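Local coordinates for protein 6-phospho-beta-glucosidase BglT (Thermotoga maritima, PDB 1UP7) that hydrolyses cellobiose 6'-phosphate to glucose 6-phosphate and glucose, using NAD(+) and a manganese ion as cofactors, at residues D38-E41 / E42-K45; E93-P96 / L97-G100. All blocks are in the same frame, centred on the assembly; numbering follows the deposited sequence.

Interaction 1: residues D38-E41 / E42-K45; sequences DIDE and EKQK. With NAD (nicotinamide-adenine-dinucleotide), chain I.
The first turn of helix 41-55 closes with Gln44 N on Asp40 O (3.1 Å) and Lys45 N on Glu41 O, two i to i+4 backbone bonds just beyond the end of strand 33-37. This strand-to-helix link belongs to the Rossmann-type NAD-binding fold, and Asp38 is the acidic residue that grips the adenosine ribose. One carboxylate oxygen takes each hydroxyl: NAD O2B lies 2.6 Å from Asp38 OD1 and NAD O3B 2.7 Å from Asp38 OD2. Asp38 OD1 also accepts Asp40 N on its anti lone pair, an Asx turn, while Gly11 N binds Asp38 OD2; four bonds on two oxygens probably fix the carboxylate's rotation. With an alanine here, both ribose hydroxyls are likely to lose their carboxylate acceptor and the turn its Asx bond. Asp40 is the N-cap; its CG, anti to the backbone N (chi1 -174°), places OD1 for a weak capping bond from Lys43 N, and OD2 rests against Lys43 CB. Lys43 crosses this side chain at about a right angle, and its NZ bonds weakly to NAD O3B and Gly11 O, with a long, weak ion pair to Glu271. Ile39 lays its side chain along the adenine, CD1 3.4 Å from NAD N7A. Against Asp38 CB, the extended Gln44 brings OE1 to 3.4 Å, and one water accepts from both Gln44 NE2 (2.9 Å) and Asp38 N.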
loop_
_atom_site.group_PDB
_atom_site.type_symbol
_atom_site.label_atom_id
_atom_site.label_comp_id
_atom_site.label_asym_id
_atom_site.label_seq_id
_atom_site.Cartn_x
_atom_site.Cartn_y
_atom_site.Cartn_z
ATOM N N ASP A 38 -30.282 11.948 -29.384
ATOM C CA ASP A 38 -29.943 13.338 -29.042
ATOM C C ASP A 38 -31.214 14.011 -28.474
ATOM O O ASP A 38 -32.316 13.693 -28.897
ATOM C CB ASP A 38 -29.492 14.108 -30.307
ATOM C CG ASP A 38 -28.514 15.248 -30.014
ATOM O OD1 ASP A 38 -28.927 16.322 -29.485
ATOM O OD2 ASP A 38 -27.289 15.150 -30.292
ATOM N N ILE A 39 -31.049 14.945 -27.543
ATOM C CA ILE A 39 -32.163 15.737 -27.003
ATOM C C ILE A 39 -32.701 16.718 -28.041
ATOM O O ILE A 39 -33.815 17.245 -27.902
ATOM C CB ILE A 39 -31.749 16.520 -25.712
ATOM C CG1 ILE A 39 -30.659 17.589 -26.004
ATOM C CG2 ILE A 39 -31.362 15.555 -24.600
ATOM C CD1 ILE A 39 -30.304 18.523 -24.786
ATOM N N ASP A 40 -31.901 16.962 -29.081
ATOM C CA ASP A 40 -32.211 17.939 -30.123
ATOM C C ASP A 40 -32.458 17.215 -31.451
ATOM O O ASP A 40 -31.547 17.016 -32.255
ATOM C CB ASP A 40 -31.052 18.933 -30.263
ATOM C CG ASP A 40 -31.352 20.084 -31.222
ATOM O OD1 ASP A 40 -32.321 20.028 -32.004
ATOM O OD2 ASP A 40 -30.626 21.087 -31.304
ATOM N N GLU A 41 -33.716 16.823 -31.672
ATOM C CA GLU A 41 -34.085 15.961 -32.793
ATOM C C GLU A 41 -33.754 16.566 -34.154
ATOM O O GLU A 41 -33.287 15.867 -35.058
ATOM C CB GLU A 41 -35.579 15.638 -32.774
ATOM C CG GLU A 41 -35.951 14.428 -33.623
ATOM C CD GLU A 41 -36.994 14.743 -34.689
ATOM O OE1 GLU A 41 -38.209 14.784 -34.340
ATOM O OE2 GLU A 41 -36.616 14.938 -35.885
ATOM N N GLU A 42 -34.027 17.854 -34.308
ATOM C CA GLU A 42 -33.898 18.501 -35.606
ATOM C C GLU A 42 -32.431 18.666 -36.007
ATOM O O GLU A 42 -32.083 18.487 -37.181
ATOM C CB GLU A 42 -34.711 19.818 -35.678
ATOM C CG GLU A 42 -35.916 19.823 -34.716
ATOM C CD GLU A 42 -37.027 20.840 -35.039
ATOM O OE1 GLU A 42 -36.925 21.572 -36.066
ATOM O OE2 GLU A 42 -38.028 20.915 -34.258
ATOM N N LYS A 43 -31.565 18.943 -35.038
ATOM C CA LYS A 43 -30.141 19.045 -35.305
ATOM C C LYS A 43 -29.573 17.666 -35.657
ATOM O O LYS A 43 -28.828 17.529 -36.627
ATOM C CB LYS A 43 -29.422 19.660 -34.121
ATOM C CG LYS A 43 -27.986 20.080 -34.409
ATOM C CD LYS A 43 -27.123 19.745 -33.215
ATOM C CE LYS A 43 -26.282 20.904 -32.703
ATOM N NZ LYS A 43 -24.990 20.318 -32.107
ATOM N N GLN A 44 -29.938 16.647 -34.891
ATOM C CA GLN A 44 -29.428 15.315 -35.136
ATOM C C GLN A 44 -29.849 14.764 -36.517
ATOM O O GLN A 44 -29.065 14.078 -37.192
ATOM C CB GLN A 44 -29.840 14.384 -34.028
ATOM C CG GLN A 44 -29.548 12.967 -34.347
ATOM C CD GLN A 44 -29.775 12.071 -33.182
ATOM O OE1 GLN A 44 -28.825 11.644 -32.534
ATOM N NE2 GLN A 44 -31.024 11.788 -32.894
ATOM N N LYS A 45 -31.068 15.087 -36.938
ATOM C CA LYS A 45 -31.617 14.567 -38.183
ATOM C C LYS A 45 -30.781 14.996 -39.400
ATOM O O LYS A 45 -30.540 14.199 -40.307
ATOM C CB LYS A 45 -33.074 14.998 -38.338
ATOM C CG LYS A 45 -33.661 14.855 -39.738
ATOM C CD LYS A 45 -34.137 13.420 -39.984
ATOM C CE LYS A 45 -35.008 13.343 -41.253
ATOM N NZ LYS A 45 -34.937 11.976 -41.864
HETATM P PA NAD I . -21.922 19.592 -28.933
HETATM O O1A NAD I . -22.346 20.869 -28.327
HETATM O O2A NAD I . -22.080 19.497 -30.466
HETATM O O5B NAD I . -22.833 18.474 -28.195
HETATM C C5B NAD I . -23.045 17.230 -28.812
HETATM C C4B NAD I . -24.528 16.886 -28.809
HETATM O O4B NAD I . -24.960 16.546 -27.493
HETATM C C3B NAD I . -25.453 17.998 -29.288
HETATM O O3B NAD I . -26.111 17.543 -30.461
HETATM C C2B NAD I . -26.443 18.204 -28.140
HETATM O O2B NAD I . -27.761 18.423 -28.600
HETATM C C1B NAD I . -26.356 16.857 -27.445
HETATM N N9A NAD I . -26.788 16.844 -26.051
HETATM C C8A NAD I . -26.678 17.820 -25.078
HETATM N N7A NAD I . -27.194 17.295 -23.945
HETATM C C5A NAD I . -27.573 16.020 -24.150
HETATM C C6A NAD I . -28.163 15.048 -23.351
HETATM N N6A NAD I . -28.459 15.276 -22.076
HETATM N N1A NAD I . -28.458 13.807 -23.902
HETATM C C2A NAD I . -28.184 13.546 -25.235
HETATM N N3A NAD I . -27.628 14.526 -26.021
HETATM C C4A NAD I . -27.334 15.732 -25.484
HETATM O O3 NAD I . -20.384 19.396 -28.503
HETATM P PN NAD I . -19.259 18.482 -29.185
HETATM O O1N NAD I . -18.209 19.458 -29.570
HETATM O O2N NAD I . -19.775 17.546 -30.160
HETATM O O5D NAD I . -18.738 17.553 -27.991
HETATM C C5D NAD I . -19.577 16.840 -27.101
HETATM C C4D NAD I . -18.743 16.460 -25.867
HETATM O O4D NAD I . -17.632 15.623 -26.185
HETATM C C3D NAD I . -18.148 17.680 -25.180
HETATM O O3D NAD I . -18.278 17.441 -23.811
HETATM C C2D NAD I . -16.681 17.686 -25.596
HETATM O O2D NAD I . -15.793 18.279 -24.663
HETATM C C1D NAD I . -16.374 16.233 -25.877
HETATM N N1N NAD I . -15.616 16.107 -27.125
HETATM C C2N NAD I . -16.149 15.231 -28.044
HETATM C C3N NAD I . -15.546 15.010 -29.257
HETATM C C7N NAD I . -16.198 14.050 -30.225
HETATM O O7N NAD I . -15.466 13.076 -30.944
HETATM N N7N NAD I . -17.528 14.129 -30.386
HETATM C C4N NAD I . -14.367 15.710 -29.527
HETATM C C5N NAD I . -13.801 16.606 -28.597
HETATM C C6N NAD I . -14.449 16.797 -27.377
HETATM O O HOH W 1 -32.860 11.101 -30.790
HETATM O O HOH W 2 -33.020 13.189 -35.063
#

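Interaction 2: residues E93-P96 / L97-G100; sequences EGIP and LKYG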
loop_
_atom_site.group_PDB
_atom_site.type_symbol
_atom_site.label_atom_id
_atom_site.label_comp_id
_atom_site.label_asym_id
_atom_site.label_seq_id
_atom_site.Cartn_x
_atom_site.Cartn_y
_atom_site.Cartn_z
ATOM N N GLU A 93 -16.208 29.169 -19.523
ATOM C CA GLU A 93 -15.005 29.898 -19.909
ATOM C C GLU A 93 -15.058 31.354 -19.449
ATOM O O GLU A 93 -14.059 31.898 -18.988
ATOM C CB GLU A 93 -14.801 29.820 -21.440
ATOM C CG GLU A 93 -14.806 28.405 -22.000
ATOM C CD GLU A 93 -14.863 28.357 -23.529
ATOM O OE1 GLU A 93 -15.463 29.268 -24.145
ATOM O OE2 GLU A 93 -14.317 27.396 -24.126
ATOM N N GLY A 94 -16.237 31.968 -19.553
ATOM C CA GLY A 94 -16.388 33.418 -19.350
ATOM C C GLY A 94 -16.441 33.912 -17.910
ATOM O O GLY A 94 -15.834 34.939 -17.571
ATOM N N ILE A 95 -17.152 33.171 -17.058
ATOM C CA ILE A 95 -17.386 33.554 -15.670
ATOM C C ILE A 95 -16.124 33.699 -14.787
ATOM O O ILE A 95 -16.055 34.686 -14.058
ATOM C CB ILE A 95 -18.489 32.597 -15.021
ATOM C CG1 ILE A 95 -19.902 33.017 -15.451
ATOM C CG2 ILE A 95 -18.368 32.490 -13.497
ATOM C CD1 ILE A 95 -21.013 31.937 -15.193
ATOM N N PRO A 96 -15.171 32.745 -14.810
ATOM C CA PRO A 96 -13.943 32.870 -14.009
ATOM C C PRO A 96 -13.097 34.076 -14.359
ATOM O O PRO A 96 -12.368 34.561 -13.493
ATOM C CB PRO A 96 -13.172 31.571 -14.312
ATOM C CG PRO A 96 -14.193 30.604 -14.829
ATOM C CD PRO A 96 -15.217 31.456 -15.531
ATOM N N LEU A 97 -13.221 34.566 -15.591
ATOM C CA LEU A 97 -12.327 35.597 -16.117
ATOM C C LEU A 97 -12.295 36.866 -15.259
ATOM O O LEU A 97 -11.233 37.344 -14.915
ATOM C CB LEU A 97 -12.717 35.914 -17.550
ATOM C CG LEU A 97 -11.997 35.205 -18.705
ATOM C CD1 LEU A 97 -11.203 33.968 -18.335
ATOM C CD2 LEU A 97 -12.889 34.973 -19.919
ATOM N N LYS A 98 -13.468 37.385 -14.883
ATOM C CA LYS A 98 -13.545 38.573 -14.028
ATOM C C LYS A 98 -12.830 38.442 -12.678
ATOM O O LYS A 98 -12.496 39.443 -12.059
ATOM C CB LYS A 98 -14.994 39.013 -13.797
ATOM C CG LYS A 98 -15.787 38.067 -12.916
ATOM C CD LYS A 98 -17.216 38.555 -12.663
ATOM C CE LYS A 98 -18.130 38.413 -13.876
ATOM N NZ LYS A 98 -18.314 37.029 -14.311
ATOM N N TYR A 99 -12.611 37.216 -12.232
ATOM C CA TYR A 99 -11.902 36.947 -10.985
ATOM C C TYR A 99 -10.404 36.810 -11.148
ATOM O O TYR A 99 -9.709 36.561 -10.170
ATOM C CB TYR A 99 -12.450 35.673 -10.332
ATOM C CG TYR A 99 -13.918 35.725 -10.057
ATOM C CD1 TYR A 99 -14.408 36.226 -8.853
ATOM C CD2 TYR A 99 -14.840 35.276 -11.010
ATOM C CE1 TYR A 99 -15.796 36.256 -8.593
ATOM C CE2 TYR A 99 -16.208 35.312 -10.778
ATOM C CZ TYR A 99 -16.682 35.802 -9.567
ATOM O OH TYR A 99 -18.048 35.844 -9.328
ATOM N N GLY A 100 -9.899 36.976 -12.369
ATOM C CA GLY A 100 -8.491 36.776 -12.670
ATOM C C GLY A 100 -8.123 35.301 -12.756
ATOM O O GLY A 100 -6.999 34.917 -12.508
HETATM O O HOH W 3 -15.872 36.972 -15.969
#
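The C-terminal end of helix 85-94 runs into a short succession of tight turns, where i to i+3 backbone bonds draw Leu97 to Gly94 and Tyr99 to Pro96. Leu97 N reaches Gly94 O only weakly (3.3 Å), whereas Tyr99 N makes a hydrogen bond of 2.9 Å to Pro96 O. Pro96 has no N-H to give. Leu97 folds back over the carbonyls of Glu93 and Gly94, its CB 3.3 Å from Gly94 O and its CD2 3.4 Å from Glu93 O. Lys98 turns back as well: CG sits between the backbone N and the carbonyl carbon (chi1 70°), and bends farther out bring NZ to a weak bond with Ile95 O. A water clasps this corner, donating to Gly94 O (2.6 Å) and weakly to Ile95 O, and accepting from Lys98 N and NZ. Ile95 O also lies at the edge of the Tyr99 ring, 3.3 Å from CD2, and Ile95 CG2 approaches CE2 loosely. Gly100 ends the turns with a positive phi, its N hydrogen-bonded to Leu97 O. Glu93 adjoins the substrate site, paired with Arg89, which binds substrate, and accepting from Ala264 N. Helix 396-409 receives both apolar and polar side chains: Ile95 and Tyr99 pack on Leu402, while Glu405 OE1 takes a salt bridge from Lys98 NZ and a hydrogen bond from Tyr99 OH, tying the turns after helix 85-94 to that C-terminal helix.

Both interactions are local and partly buried, and both belong to the N-terminal, Rossmann-type part of the chain. Interaction 1 forms the start of helix 41-55 and interaction 2 follows the end of helix 85-94; their centres are about 31 Å apart and they do not touch. At 38-45 a side-chain acid caps the first turn while another holds the cofactor ribose, so the buried chemistry is aimed at a ligand. Interaction 2 lacks such a side-chain cap and relies on carbonyls at a helix end, served by backbone N-H groups, a lysine and a water; buried Glu93 adjoins the substrate-binding Arg89 and Arg263. The outer side chains of interaction 1 include exposed acids, whereas those of interaction 2 engage helix 396-409.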